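Local atomic coordinates of activator of Hsp90 ATPase homologue 1/2-like C-terminal domain-containing protein (PDB entry 1XFS), a protein that is of unknown function but belongs to the AHA1 family, whose Bet v 1-like relatives often enclose a cavity for hydrophobic ligands. Residues V51-G56 and G75-V80; R85-S90 and V113-I118; G56-T61 and L92-R97. One frame throughout, in Å; residues are numbered along the deposited sequence.

Contact 1: V51-G56 and G75-V80; sequences VDLRPG and GCFLEV
Leu53 lays its CD1 methyl over one face of the Phe77 ring, a CH-pi contact in which CD1 stands 4.2 Å from the ring centroid and is displaced toward the rim. The ring reaches the loop because Phe77 CG sits anti to its own carbonyl carbon (chi1 -73°). Val51 approaches it at about a right angle, with CG1 3.8 Å from Phe77 CE2. Val80 completes the apolar patch: its CG1 packs 3.8 Å from Leu53 CG, and its CG2 lies against the backbone of Arg54 and CD of Pro55. With an alanine in place of Phe77, the methyls of Val51 and Leu53 would probably lose their common partner and a gap would open beneath the loop.

The loop joins strands 45-51 and 58-64 of the antiparallel sheet of this Bet v 1-like fold, and it bends back past strand 58-64 to meet strand 70-81. Leu53 forms the centre of an inverse gamma turn, while Leu78 and Glu79 make a classic beta bulge opposite Ile87.

Among the polar contacts, Gly56 N donates to Phe77 O over 2.8 Å in a nearly straight bond (175° at the hydrogen), the donor tilted 29° from the carbonyl plane. The same oxygen takes a CA-H...O contact from Pro55 CA at 3.6 Å. Within the loop, the guanidinium group of Arg54 is held beside Asp52 mainly by the salt bridge from Arg54 NE to Asp52 OD1 at 2.9 Å; a weak bond from Arg54 NH1 to Pro55 O adds little.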
ATOM      1  N   VAL A  51     -12.470 -10.074   6.242  1.00 11.97           N
ATOM      2  CA  VAL A  51     -11.510  -9.115   6.776  1.00 11.38           C
ATOM      3  C   VAL A  51     -10.355  -9.777   7.532  1.00 11.82           C
ATOM      4  O   VAL A  51     -10.582 -10.563   8.447  1.00 11.56           O
ATOM      5  CB  VAL A  51     -12.215  -8.119   7.745  1.00 11.13           C
ATOM      6  CG1 VAL A  51     -11.175  -7.327   8.540  1.00 11.14           C
ATOM      7  CG2 VAL A  51     -13.115  -7.170   6.960  1.00 12.68           C
ATOM      8  N   ASP A  52      -9.122  -9.469   7.128  1.00 11.72           N
ATOM      9  CA  ASP A  52      -7.916  -9.955   7.812  1.00 10.16           C
ATOM     10  C   ASP A  52      -7.337  -8.611   8.264  1.00 10.01           C
ATOM     11  O   ASP A  52      -6.616  -7.949   7.509  1.00  9.31           O
ATOM     12  CB  ASP A  52      -6.965 -10.669   6.837  1.00  9.86           C
ATOM     13  CG  ASP A  52      -5.692 -11.182   7.515  1.00 14.26           C
ATOM     14  OD1 ASP A  52      -4.791 -11.674   6.803  1.00 15.39           O
ATOM     15  OD2 ASP A  52      -5.590 -11.109   8.758  1.00 15.27           O
ATOM     16  N   LEU A  53      -7.669  -8.214   9.493  1.00 10.76           N
ATOM     17  CA  LEU A  53      -7.281  -6.908  10.040  1.00 10.46           C
ATOM     18  C   LEU A  53      -5.836  -6.747  10.490  1.00  9.77           C
ATOM     19  O   LEU A  53      -5.518  -6.829  11.677  1.00 11.16           O
ATOM     20  CB  LEU A  53      -8.225  -6.543  11.192  1.00 10.40           C
ATOM     21  CG  LEU A  53      -8.273  -5.077  11.622  1.00  9.78           C
ATOM     22  CD1 LEU A  53      -8.887  -4.223  10.518  1.00 10.60           C
ATOM     23  CD2 LEU A  53      -9.096  -4.955  12.893  1.00 11.81           C
ATOM     24  N   ARG A  54      -4.975  -6.494   9.514  1.00 10.24           N
ATOM     25  CA  ARG A  54      -3.557  -6.295   9.743  1.00 10.12           C
ATOM     26  C   ARG A  54      -2.981  -5.715   8.461  1.00  8.44           C
ATOM     27  O   ARG A  54      -3.566  -5.859   7.392  1.00  7.91           O
ATOM     28  CB  ARG A  54      -2.867  -7.638  10.028  1.00 13.95           C
ATOM     29  CG  ARG A  54      -2.977  -8.632   8.882  1.00 17.81           C
ATOM     30  CD  ARG A  54      -2.259  -9.943   9.179  1.00 23.04           C
ATOM     31  NE  ARG A  54      -2.338 -10.874   8.052  1.00 28.27           N
ATOM     32  CZ  ARG A  54      -1.708 -10.707   6.893  1.00 29.24           C
ATOM     33  NH1 ARG A  54      -0.938  -9.645   6.696  1.00 31.31           N
ATOM     34  NH2 ARG A  54      -1.849 -11.600   5.921  1.00 33.40           N
ATOM     35  N   PRO A  55      -1.844  -5.015   8.564  1.00  9.19           N
ATOM     36  CA  PRO A  55      -1.199  -4.431   7.384  1.00  8.85           C
ATOM     37  C   PRO A  55      -0.868  -5.590   6.441  1.00  8.62           C
ATOM     38  O   PRO A  55      -0.253  -6.578   6.856  1.00  9.48           O
ATOM     39  CB  PRO A  55       0.050  -3.784   7.972  1.00 10.39           C
ATOM     40  CG  PRO A  55      -0.414  -3.341   9.330  1.00 10.39           C
ATOM     41  CD  PRO A  55      -1.215  -4.530   9.808  1.00  8.73           C
ATOM     42  N   GLY A  56      -1.281  -5.469   5.184  1.00  6.65           N
ATOM     43  CA  GLY A  56      -1.044  -6.531   4.225  1.00  8.10           C
ATOM     44  C   GLY A  56      -2.194  -7.526   4.179  1.00  9.17           C
ATOM     45  O   GLY A  56      -2.198  -8.448   3.359  1.00 10.59           O
ATOM     46  N   GLY A  75      -9.363  -5.497  -1.601  1.00 12.70           N
ATOM     47  CA  GLY A  75      -8.460  -4.439  -1.195  1.00 12.06           C
ATOM     48  C   GLY A  75      -7.439  -4.952  -0.201  1.00  9.53           C
ATOM     49  O   GLY A  75      -7.424  -6.140   0.133  1.00  9.66           O
ATOM     50  N   CYS A  76      -6.595  -4.050   0.285  1.00  9.29           N
ATOM     51  CA  CYS A  76      -5.533  -4.411   1.224  1.00  8.43           C
ATOM     52  C   CYS A  76      -5.422  -3.375   2.343  1.00  6.83           C
ATOM     53  O   CYS A  76      -5.439  -2.179   2.078  1.00  8.18           O
ATOM     54  CB  CYS A  76      -4.204  -4.475   0.456  1.00  8.77           C
ATOM     55  SG  CYS A  76      -2.776  -5.040   1.383  1.00  9.69           S
ATOM     56  N   PHE A  77      -5.316  -3.820   3.591  1.00  6.74           N
ATOM     57  CA  PHE A  77      -5.146  -2.881   4.698  1.00  7.17           C
ATOM     58  C   PHE A  77      -3.692  -2.396   4.703  1.00  6.63           C
ATOM     59  O   PHE A  77      -2.772  -3.164   4.436  1.00  9.42           O
ATOM     60  CB  PHE A  77      -5.490  -3.548   6.039  1.00  7.46           C
ATOM     61  CG  PHE A  77      -6.963  -3.765   6.243  1.00  6.96           C
ATOM     62  CD1 PHE A  77      -7.825  -2.683   6.418  1.00  8.34           C
ATOM     63  CD2 PHE A  77      -7.496  -5.048   6.215  1.00  7.97           C
ATOM     64  CE1 PHE A  77      -9.212  -2.880   6.556  1.00  8.27           C
ATOM     65  CE2 PHE A  77      -8.880  -5.261   6.350  1.00  8.08           C
ATOM     66  CZ  PHE A  77      -9.729  -4.172   6.522  1.00  7.47           C
ATOM     67  N   LEU A  78      -3.494  -1.114   4.985  1.00  6.48           N
ATOM     68  CA  LEU A  78      -2.155  -0.541   5.012  1.00  7.11           C
ATOM     69  C   LEU A  78      -1.736  -0.105   6.407  1.00  7.83           C
ATOM     70  O   LEU A  78      -0.556  -0.142   6.752  1.00  9.51           O
ATOM     71  CB  LEU A  78      -2.083   0.650   4.066  1.00  5.69           C
ATOM     72  CG  LEU A  78      -2.453   0.347   2.618  1.00  5.78           C
ATOM     73  CD1 LEU A  78      -2.418   1.642   1.807  1.00  7.70           C
ATOM     74  CD2 LEU A  78      -1.469  -0.670   2.024  1.00  8.54           C
ATOM     75  N   GLU A  79      -2.705   0.342   7.198  1.00  7.43           N
ATOM     76  CA  GLU A  79      -2.442   0.763   8.562  1.00  6.15           C
ATOM     77  C   GLU A  79      -3.646   0.420   9.421  1.00  7.88           C
ATOM     78  O   GLU A  79      -4.792   0.637   9.020  1.00  8.05           O
ATOM     79  CB  GLU A  79      -2.169   2.272   8.652  1.00 10.18           C
ATOM     80  CG  GLU A  79      -1.942   2.730  10.099  1.00 11.66           C
ATOM     81  CD  GLU A  79      -1.750   4.227  10.255  1.00 14.27           C
ATOM     82  OE1 GLU A  79      -2.021   4.742  11.361  1.00 14.22           O
ATOM     83  OE2 GLU A  79      -1.309   4.897   9.293  1.00 13.65           O
ATOM     84  N   VAL A  80      -3.368  -0.133  10.594  1.00  7.37           N
ATOM     85  CA  VAL A  80      -4.403  -0.493  11.547  1.00  8.13           C
ATOM     86  C   VAL A  80      -3.931   0.001  12.900  1.00  8.75           C
ATOM     87  O   VAL A  80      -3.154  -0.669  13.584  1.00  9.16           O
ATOM     88  CB  VAL A  80      -4.624  -2.021  11.619  1.00  6.95           C
ATOM     89  CG1 VAL A  80      -5.758  -2.338  12.588  1.00  9.66           C
ATOM     90  CG2 VAL A  80      -4.957  -2.570  10.231  1.00  8.03           C
TER

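Contact 2: R85-S90 and V113-I118; sequences RLIWTS and VMTAVI
Trp88 and Ala116 form a hydrogen-bonded antiparallel pair, Ala116 N reaching Trp88 O over 2.8 Å. From CB, beside Cys76 O, the Trp88 side chain takes the tight position between backbone N and carbonyl carbon (chi1 64°). CG meets the ring of Phe59. Farther out, the Ala116 methyl stands over one face of the indole, with Ala116 CB 3.6 Å from NE1 and 3.5 Å from CE2 of Trp88. At the far end, Trp88 CZ3 and CH2 each lie 3.5 Å from Ile118 CG1, and Leu86 CG borders the ring edge in its plane. On the other face of the sheet, Ile87 and Val117 lie side by side, and the hydroxyls Thr89 OG1 and Thr115 OG1 approach to 2.8 Å; Thr115 OG1 also bonds to Tyr96 O of the second subunit. Ser90 extends the ladder past the strand: its N donates to Met114 O (selenomethionine), and its OG accepts from Met114 N at 3.0 Å. Strands 85-89 and 115-122 run centrally in the sheet, between strand 70-81 and strand 127-134, with Leu86 and Ile118 packed on helix 22-30.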
ATOM      1  N   ARG A  85      -6.849   5.013  13.618  1.00 10.24           N
ATOM      2  CA  ARG A  85      -6.720   5.166  12.176  1.00  9.69           C
ATOM      3  C   ARG A  85      -6.759   3.849  11.411  1.00  9.64           C
ATOM      4  O   ARG A  85      -6.100   2.880  11.777  1.00  9.44           O
ATOM      5  CB  ARG A  85      -5.418   5.913  11.846  1.00 10.96           C
ATOM      6  CG  ARG A  85      -5.297   6.298  10.377  1.00 12.78           C
ATOM      7  CD  ARG A  85      -3.967   6.960  10.045  1.00 16.64           C
ATOM      8  NE  ARG A  85      -3.796   8.260  10.683  1.00 21.40           N
ATOM      9  CZ  ARG A  85      -3.153   8.458  11.830  1.00 22.20           C
ATOM     10  NH1 ARG A  85      -2.608   7.436  12.479  1.00 22.73           N
ATOM     11  NH2 ARG A  85      -3.047   9.684  12.331  1.00 25.30           N
ATOM     12  N   LEU A  86      -7.552   3.828  10.346  1.00  8.49           N
ATOM     13  CA  LEU A  86      -7.675   2.659   9.498  1.00  7.37           C
ATOM     14  C   LEU A  86      -7.445   3.115   8.067  1.00  5.87           C
ATOM     15  O   LEU A  86      -8.058   4.074   7.608  1.00  8.58           O
ATOM     16  CB  LEU A  86      -9.071   2.051   9.621  1.00  9.06           C
ATOM     17  CG  LEU A  86      -9.289   0.736   8.875  1.00  8.23           C
ATOM     18  CD1 LEU A  86      -8.360  -0.345   9.436  1.00  9.20           C
ATOM     19  CD2 LEU A  86     -10.743   0.313   9.043  1.00  8.34           C
ATOM     20  N   ILE A  87      -6.541   2.442   7.373  1.00  5.77           N
ATOM     21  CA  ILE A  87      -6.256   2.788   5.988  1.00  6.74           C
ATOM     22  C   ILE A  87      -6.271   1.541   5.140  1.00  7.73           C
ATOM     23  O   ILE A  87      -5.629   0.549   5.484  1.00  8.36           O
ATOM     24  CB  ILE A  87      -4.859   3.441   5.823  1.00  6.14           C
ATOM     25  CG1 ILE A  87      -4.761   4.729   6.666  1.00  8.64           C
ATOM     26  CG2 ILE A  87      -4.601   3.757   4.339  1.00  5.45           C
ATOM     27  CD1 ILE A  87      -3.430   5.476   6.514  1.00  8.90           C
ATOM     28  N   TRP A  88      -7.032   1.567   4.049  1.00  7.44           N
ATOM     29  CA  TRP A  88      -7.062   0.423   3.140  1.00  9.14           C
ATOM     30  C   TRP A  88      -7.019   0.970   1.724  1.00  8.38           C
ATOM     31  O   TRP A  88      -7.343   2.135   1.489  1.00  9.62           O
ATOM     32  CB  TRP A  88      -8.313  -0.446   3.362  1.00 12.04           C
ATOM     33  CG  TRP A  88      -9.620   0.216   3.063  1.00 16.88           C
ATOM     34  CD1 TRP A  88     -10.234   0.320   1.844  1.00 21.43           C
ATOM     35  CD2 TRP A  88     -10.483   0.862   4.002  1.00 21.90           C
ATOM     36  NE1 TRP A  88     -11.425   0.989   1.971  1.00 25.23           N
ATOM     37  CE2 TRP A  88     -11.602   1.335   3.281  1.00 23.37           C
ATOM     38  CE3 TRP A  88     -10.420   1.087   5.382  1.00 25.22           C
ATOM     39  CZ2 TRP A  88     -12.649   2.027   3.899  1.00 27.92           C
ATOM     40  CZ3 TRP A  88     -11.463   1.773   5.994  1.00 28.77           C
ATOM     41  CH2 TRP A  88     -12.563   2.234   5.252  1.00 29.41           C
ATOM     42  N   THR A  89      -6.581   0.149   0.782  1.00  7.86           N
ATOM     43  CA  THR A  89      -6.488   0.601  -0.592  1.00  7.11           C
ATOM     44  C   THR A  89      -7.000  -0.449  -1.564  1.00  8.56           C
ATOM     45  O   THR A  89      -6.958  -1.643  -1.274  1.00  9.34           O
ATOM     46  CB  THR A  89      -5.019   0.936  -0.968  1.00  8.29           C
ATOM     47  OG1 THR A  89      -4.976   1.464  -2.301  1.00  7.39           O
ATOM     48  CG2 THR A  89      -4.129  -0.311  -0.896  1.00  6.32           C
ATOM     49  N   SER A  90      -7.511  -0.004  -2.710  1.00  7.48           N
ATOM     50  CA  SER A  90      -7.975  -0.946  -3.719  1.00  8.52           C
ATOM     51  C   SER A  90      -6.914  -1.053  -4.809  1.00  9.20           C
ATOM     52  O   SER A  90      -7.085  -1.780  -5.778  1.00  9.33           O
ATOM     53  CB  SER A  90      -9.336  -0.518  -4.296  1.00 10.71           C
ATOM     54  OG  SER A  90      -9.286   0.744  -4.910  1.00 11.78           O
ATOM     55  N   VAL A 113     -10.071   3.289  -8.481  1.00 17.69           N
ATOM     56  CA  VAL A 113      -8.975   2.948  -7.577  1.00 15.79           C
ATOM     57  C   VAL A 113      -8.850   4.030  -6.510  1.00 13.97           C
ATOM     58  O   VAL A 113      -8.830   5.219  -6.820  1.00 15.40           O
ATOM     59  CB  VAL A 113      -7.628   2.856  -8.333  1.00 17.20           C
ATOM     60  CG1 VAL A 113      -6.516   2.519  -7.360  1.00 20.33           C
ATOM     61  CG2 VAL A 113      -7.712   1.819  -9.437  1.00 21.33           C
HETATM   62  N   MSE A 114      -8.755   3.631  -5.247  1.00 12.09           N
HETATM   63  CA  MSE A 114      -8.643   4.623  -4.194  1.00 10.12           C
HETATM   64  C   MSE A 114      -7.963   4.091  -2.946  1.00  8.75           C
HETATM   65  O   MSE A 114      -7.805   2.883  -2.771  1.00  8.84           O
HETATM   66  CB  MSE A 114     -10.041   5.109  -3.792  1.00 13.64           C
HETATM   67  CG  MSE A 114     -10.898   4.020  -3.139  1.00 18.59           C
HETATM   68 SE   MSE A 114     -12.493   4.716  -2.270  1.00 31.42          SE
HETATM   69  CE  MSE A 114     -13.853   3.899  -3.378  1.00 30.38           C
ATOM     70  N   THR A 115      -7.541   5.012  -2.090  1.00  8.02           N
ATOM     71  CA  THR A 115      -6.982   4.648  -0.799  1.00  7.31           C
ATOM     72  C   THR A 115      -7.829   5.452   0.165  1.00  7.87           C
ATOM     73  O   THR A 115      -7.985   6.665   0.015  1.00  8.26           O
ATOM     74  CB  THR A 115      -5.501   5.017  -0.629  1.00  7.37           C
ATOM     75  OG1 THR A 115      -4.709   4.146  -1.445  1.00  7.24           O
ATOM     76  CG2 THR A 115      -5.074   4.841   0.843  1.00  7.25           C
ATOM     77  N   ALA A 116      -8.409   4.752   1.130  1.00  8.06           N
ATOM     78  CA  ALA A 116      -9.274   5.369   2.116  1.00  7.61           C
ATOM     79  C   ALA A 116      -8.535   5.503   3.430  1.00 10.18           C
ATOM     80  O   ALA A 116      -7.878   4.566   3.886  1.00  9.62           O
ATOM     81  CB  ALA A 116     -10.519   4.508   2.304  1.00  9.87           C
ATOM     82  N   VAL A 117      -8.620   6.684   4.022  1.00  9.69           N
ATOM     83  CA  VAL A 117      -7.997   6.925   5.304  1.00 11.31           C
ATOM     84  C   VAL A 117      -9.136   7.320   6.227  1.00 12.96           C
ATOM     85  O   VAL A 117      -9.858   8.281   5.962  1.00 14.38           O
ATOM     86  CB  VAL A 117      -6.955   8.061   5.237  1.00 10.96           C
ATOM     87  CG1 VAL A 117      -6.428   8.358   6.643  1.00 12.14           C
ATOM     88  CG2 VAL A 117      -5.807   7.664   4.321  1.00 12.61           C
ATOM     89  N   ILE A 118      -9.315   6.548   7.289  1.00 12.55           N
ATOM     90  CA  ILE A 118     -10.374   6.808   8.249  1.00 13.03           C
ATOM     91  C   ILE A 118      -9.734   7.165   9.580  1.00 13.04           C
ATOM     92  O   ILE A 118      -8.952   6.390  10.115  1.00 12.71           O
ATOM     93  CB  ILE A 118     -11.263   5.563   8.456  1.00 14.14           C
ATOM     94  CG1 ILE A 118     -11.856   5.107   7.126  1.00 17.16           C
ATOM     95  CG2 ILE A 118     -12.351   5.872   9.469  1.00 14.85           C
ATOM     96  CD1 ILE A 118     -12.619   6.183   6.378  1.00 19.18           C
TER

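Contact 3: G56-T61 and L92-R97; sequences GGEFYT and LVKNYR
Tyr96 turns the face of its ring to Gly56, whose CA lies 3.6 Å from the ring centroid in a CH-pi contact, 18° off the ring normal. The Tyr96 side chain leaves with CG anti to the carbonyl carbon (chi1 -58°), and this brings the phenol across the glycine, with CE1, CZ and OH clustered near Gly56 N. Tyr96 OH comes within 3.4 Å of Gly56 N, but the angle is too poor for a hydrogen bond. The fit tolerates no side chain at Gly56: a CB there would come up against Tyr96 CE2, and the backbone angles would also drive it into the preceding carbonyl oxygen.

Beside the ring, Asn95 N donates to Gly56 O over 2.8 Å, a somewhat bent bond (148° at the hydrogen). The donor belongs to the tight reversal between the short strands 92-93 and 97-98, a small hairpin in which Lys94 and Asn95 take type II turn angles and the bond from Tyr96 N to Val93 O is weak. This hairpin docks on the loop leading into strand 58-64 and packs on strand 70-81 through Leu92 and Tyr96; it also reaches across to the second subunit, where Arg97 pairs with Asp11 of that chain.

Glu58 and Lys94 meet by their first carbons, Glu58 CB being 3.8 Å from Lys94 CB. The Lys94 chain runs straight out from the backbone, and Glu58 OE1 and Lys94 NZ are 5.5 Å apart, oppositely charged but not in contact. A water links the pair more loosely, donating to Glu58 OE2 at 3.3 Å and weakly accepting from Lys94 N.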
ATOM      1  N   GLY A  56      -1.281  -5.469   5.184  1.00  6.65           N
ATOM      2  CA  GLY A  56      -1.044  -6.531   4.225  1.00  8.10           C
ATOM      3  C   GLY A  56      -2.194  -7.526   4.179  1.00  9.17           C
ATOM      4  O   GLY A  56      -2.198  -8.448   3.359  1.00 10.59           O
ATOM      5  N   GLY A  57      -3.170  -7.336   5.063  1.00  7.95           N
ATOM      6  CA  GLY A  57      -4.320  -8.228   5.124  1.00  8.09           C
ATOM      7  C   GLY A  57      -5.400  -7.875   4.118  1.00  8.86           C
ATOM      8  O   GLY A  57      -5.622  -6.707   3.803  1.00  7.47           O
ATOM      9  N   GLU A  58      -6.088  -8.893   3.615  1.00  9.44           N
ATOM     10  CA  GLU A  58      -7.123  -8.677   2.622  1.00 11.84           C
ATOM     11  C   GLU A  58      -8.426  -8.113   3.180  1.00 10.94           C
ATOM     12  O   GLU A  58      -8.857  -8.461   4.276  1.00 10.48           O
ATOM     13  CB  GLU A  58      -7.401  -9.992   1.875  1.00 15.26           C
ATOM     14  CG  GLU A  58      -8.516  -9.919   0.839  1.00 22.62           C
ATOM     15  CD  GLU A  58      -8.616 -11.197   0.027  1.00 25.76           C
ATOM     16  OE1 GLU A  58      -8.672 -12.287   0.638  1.00 29.45           O
ATOM     17  OE2 GLU A  58      -8.654 -11.111  -1.217  1.00 27.22           O
ATOM     18  N   PHE A  59      -9.025  -7.204   2.416  1.00 11.39           N
ATOM     19  CA  PHE A  59     -10.310  -6.601   2.744  1.00 11.86           C
ATOM     20  C   PHE A  59     -11.141  -6.956   1.506  1.00 13.41           C
ATOM     21  O   PHE A  59     -11.024  -6.306   0.463  1.00 13.43           O
ATOM     22  CB  PHE A  59     -10.175  -5.079   2.897  1.00 14.03           C
ATOM     23  CG  PHE A  59     -11.434  -4.398   3.355  1.00 15.31           C
ATOM     24  CD1 PHE A  59     -11.544  -3.008   3.317  1.00 15.50           C
ATOM     25  CD2 PHE A  59     -12.520  -5.143   3.809  1.00 16.14           C
ATOM     26  CE1 PHE A  59     -12.724  -2.366   3.721  1.00 19.69           C
ATOM     27  CE2 PHE A  59     -13.704  -4.515   4.216  1.00 17.25           C
ATOM     28  CZ  PHE A  59     -13.807  -3.119   4.173  1.00 17.18           C
ATOM     29  N   TYR A  60     -11.947  -8.014   1.620  1.00 13.62           N
ATOM     30  CA  TYR A  60     -12.775  -8.511   0.516  1.00 14.77           C
ATOM     31  C   TYR A  60     -14.260  -8.295   0.772  1.00 14.17           C
ATOM     32  O   TYR A  60     -14.766  -8.579   1.858  1.00 14.98           O
ATOM     33  CB  TYR A  60     -12.519 -10.013   0.313  1.00 14.57           C
ATOM     34  CG  TYR A  60     -13.459 -10.725  -0.655  1.00 16.18           C
ATOM     35  CD1 TYR A  60     -13.282 -10.637  -2.034  1.00 19.19           C
ATOM     36  CD2 TYR A  60     -14.515 -11.505  -0.179  1.00 17.96           C
ATOM     37  CE1 TYR A  60     -14.138 -11.320  -2.921  1.00 18.22           C
ATOM     38  CE2 TYR A  60     -15.374 -12.182  -1.056  1.00 19.25           C
ATOM     39  CZ  TYR A  60     -15.178 -12.086  -2.423  1.00 20.12           C
ATOM     40  OH  TYR A  60     -16.030 -12.760  -3.276  1.00 22.60           O
ATOM     41  N   THR A  61     -14.960  -7.788  -0.232  1.00 15.86           N
ATOM     42  CA  THR A  61     -16.388  -7.565  -0.095  1.00 17.11           C
ATOM     43  C   THR A  61     -17.080  -7.814  -1.426  1.00 17.00           C
ATOM     44  O   THR A  61     -16.484  -7.643  -2.484  1.00 16.78           O
ATOM     45  CB  THR A  61     -16.692  -6.120   0.361  1.00 19.69           C
ATOM     46  OG1 THR A  61     -16.179  -5.197  -0.606  1.00 25.34           O
ATOM     47  CG2 THR A  61     -16.048  -5.837   1.711  1.00 22.11           C
ATOM     48  N   LEU A  92      -4.049  -2.209  -4.190  1.00  8.85           N
ATOM     49  CA  LEU A  92      -3.330  -3.424  -3.827  1.00  8.33           C
ATOM     50  C   LEU A  92      -4.315  -4.449  -3.280  1.00  8.58           C
ATOM     51  O   LEU A  92      -5.384  -4.089  -2.787  1.00  8.88           O
ATOM     52  CB  LEU A  92      -2.291  -3.129  -2.740  1.00  8.78           C
ATOM     53  CG  LEU A  92      -1.202  -2.084  -2.990  1.00  9.15           C
ATOM     54  CD1 LEU A  92      -0.314  -1.979  -1.749  1.00 10.41           C
ATOM     55  CD2 LEU A  92      -0.362  -2.496  -4.201  1.00  9.57           C
ATOM     56  N   VAL A  93      -3.949  -5.721  -3.372  1.00 10.35           N
ATOM     57  CA  VAL A  93      -4.786  -6.788  -2.846  1.00 11.57           C
ATOM     58  C   VAL A  93      -3.994  -7.502  -1.748  1.00 10.43           C
ATOM     59  O   VAL A  93      -2.998  -6.970  -1.248  1.00  9.69           O
ATOM     60  CB  VAL A  93      -5.232  -7.790  -3.960  1.00 11.49           C
ATOM     61  CG1 VAL A  93      -6.163  -7.082  -4.947  1.00 15.55           C
ATOM     62  CG2 VAL A  93      -4.024  -8.364  -4.688  1.00 12.18           C
ATOM     63  N   LYS A  94      -4.431  -8.696  -1.363  1.00 10.89           N
ATOM     64  CA  LYS A  94      -3.766  -9.438  -0.296  1.00 12.58           C
ATOM     65  C   LYS A  94      -2.240  -9.475  -0.413  1.00 10.51           C
ATOM     66  O   LYS A  94      -1.687  -9.621  -1.506  1.00 10.09           O
ATOM     67  CB  LYS A  94      -4.312 -10.869  -0.236  1.00 14.62           C
ATOM     68  CG  LYS A  94      -3.709 -11.726   0.874  1.00 19.95           C
ATOM     69  CD  LYS A  94      -4.333 -13.117   0.900  1.00 22.98           C
ATOM     70  CE  LYS A  94      -3.744 -13.974   2.013  1.00 27.05           C
ATOM     71  NZ  LYS A  94      -4.284 -15.365   2.007  1.00 29.81           N
ATOM     72  N   ASN A  95      -1.578  -9.333   0.732  1.00  9.29           N
ATOM     73  CA  ASN A  95      -0.120  -9.365   0.831  1.00  9.91           C
ATOM     74  C   ASN A  95       0.574  -8.245   0.047  1.00  8.80           C
ATOM     75  O   ASN A  95       1.734  -8.381  -0.347  1.00  9.13           O
ATOM     76  CB  ASN A  95       0.402 -10.737   0.376  1.00 14.26           C
ATOM     77  CG  ASN A  95      -0.009 -11.860   1.321  1.00 14.91           C
ATOM     78  OD1 ASN A  95      -0.235 -12.992   0.895  1.00 21.35           O
ATOM     79  ND2 ASN A  95      -0.093 -11.551   2.610  1.00 15.22           N
ATOM     80  N   TYR A  96      -0.148  -7.144  -0.176  1.00  7.34           N
ATOM     81  CA  TYR A  96       0.375  -5.964  -0.879  1.00  6.41           C
ATOM     82  C   TYR A  96       0.618  -6.149  -2.375  1.00  7.00           C
ATOM     83  O   TYR A  96       1.388  -5.399  -2.979  1.00  8.75           O
ATOM     84  CB  TYR A  96       1.688  -5.497  -0.247  1.00  6.25           C
ATOM     85  CG  TYR A  96       1.635  -5.152   1.225  1.00  7.14           C
ATOM     86  CD1 TYR A  96       0.823  -4.122   1.698  1.00  7.45           C
ATOM     87  CD2 TYR A  96       2.470  -5.803   2.136  1.00 10.66           C
ATOM     88  CE1 TYR A  96       0.852  -3.739   3.041  1.00  9.75           C
ATOM     89  CE2 TYR A  96       2.509  -5.428   3.480  1.00  9.49           C
ATOM     90  CZ  TYR A  96       1.695  -4.391   3.921  1.00  8.80           C
ATOM     91  OH  TYR A  96       1.740  -4.000   5.238  1.00  9.27           O
ATOM     92  N   ARG A  97      -0.021  -7.148  -2.972  1.00  7.47           N
ATOM     93  CA  ARG A  97       0.141  -7.397  -4.403  1.00  8.07           C
ATOM     94  C   ARG A  97      -0.553  -6.320  -5.231  1.00  7.91           C
ATOM     95  O   ARG A  97      -1.670  -5.920  -4.914  1.00  7.27           O
ATOM     96  CB  ARG A  97      -0.467  -8.752  -4.771  1.00  7.79           C
ATOM     97  CG  ARG A  97      -0.357  -9.109  -6.248  1.00  7.94           C
ATOM     98  CD  ARG A  97      -0.967 -10.477  -6.520  1.00 11.74           C
ATOM     99  NE  ARG A  97      -0.286 -11.546  -5.788  1.00 11.53           N
ATOM    100  CZ  ARG A  97       0.974 -11.915  -6.010  1.00 10.41           C
ATOM    101  NH1 ARG A  97       1.520 -12.897  -5.301  1.00 12.40           N
ATOM    102  NH2 ARG A  97       1.691 -11.306  -6.946  1.00 10.17           N
TER
HETATM  103  O   HOH W   1      -6.018 -11.132  -3.136  1.00 25.24           O

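Followed from the N terminus, contact 1 is the first to close, tying the loop after strand 45-51 to strand 70-81 and bracketing strand 58-64. Contact 3 opens at Gly56, which it shares with contact 1, and closes at the 92-97 hairpin, so the two cross. Contact 2 begins only after contact 1 has closed; it joins strand 85-89 to strand 115-122 and crosses contact 3, whose hairpin lies within its span. Strands 70-81 and 85-89 are sheet neighbours, which places contacts 1 and 2 in one continuous sheet, and contact 3 adds the 92-97 hairpin, which also packs on strand 70-81. All three reach the second subunit, contact 1 through Leu78 alone.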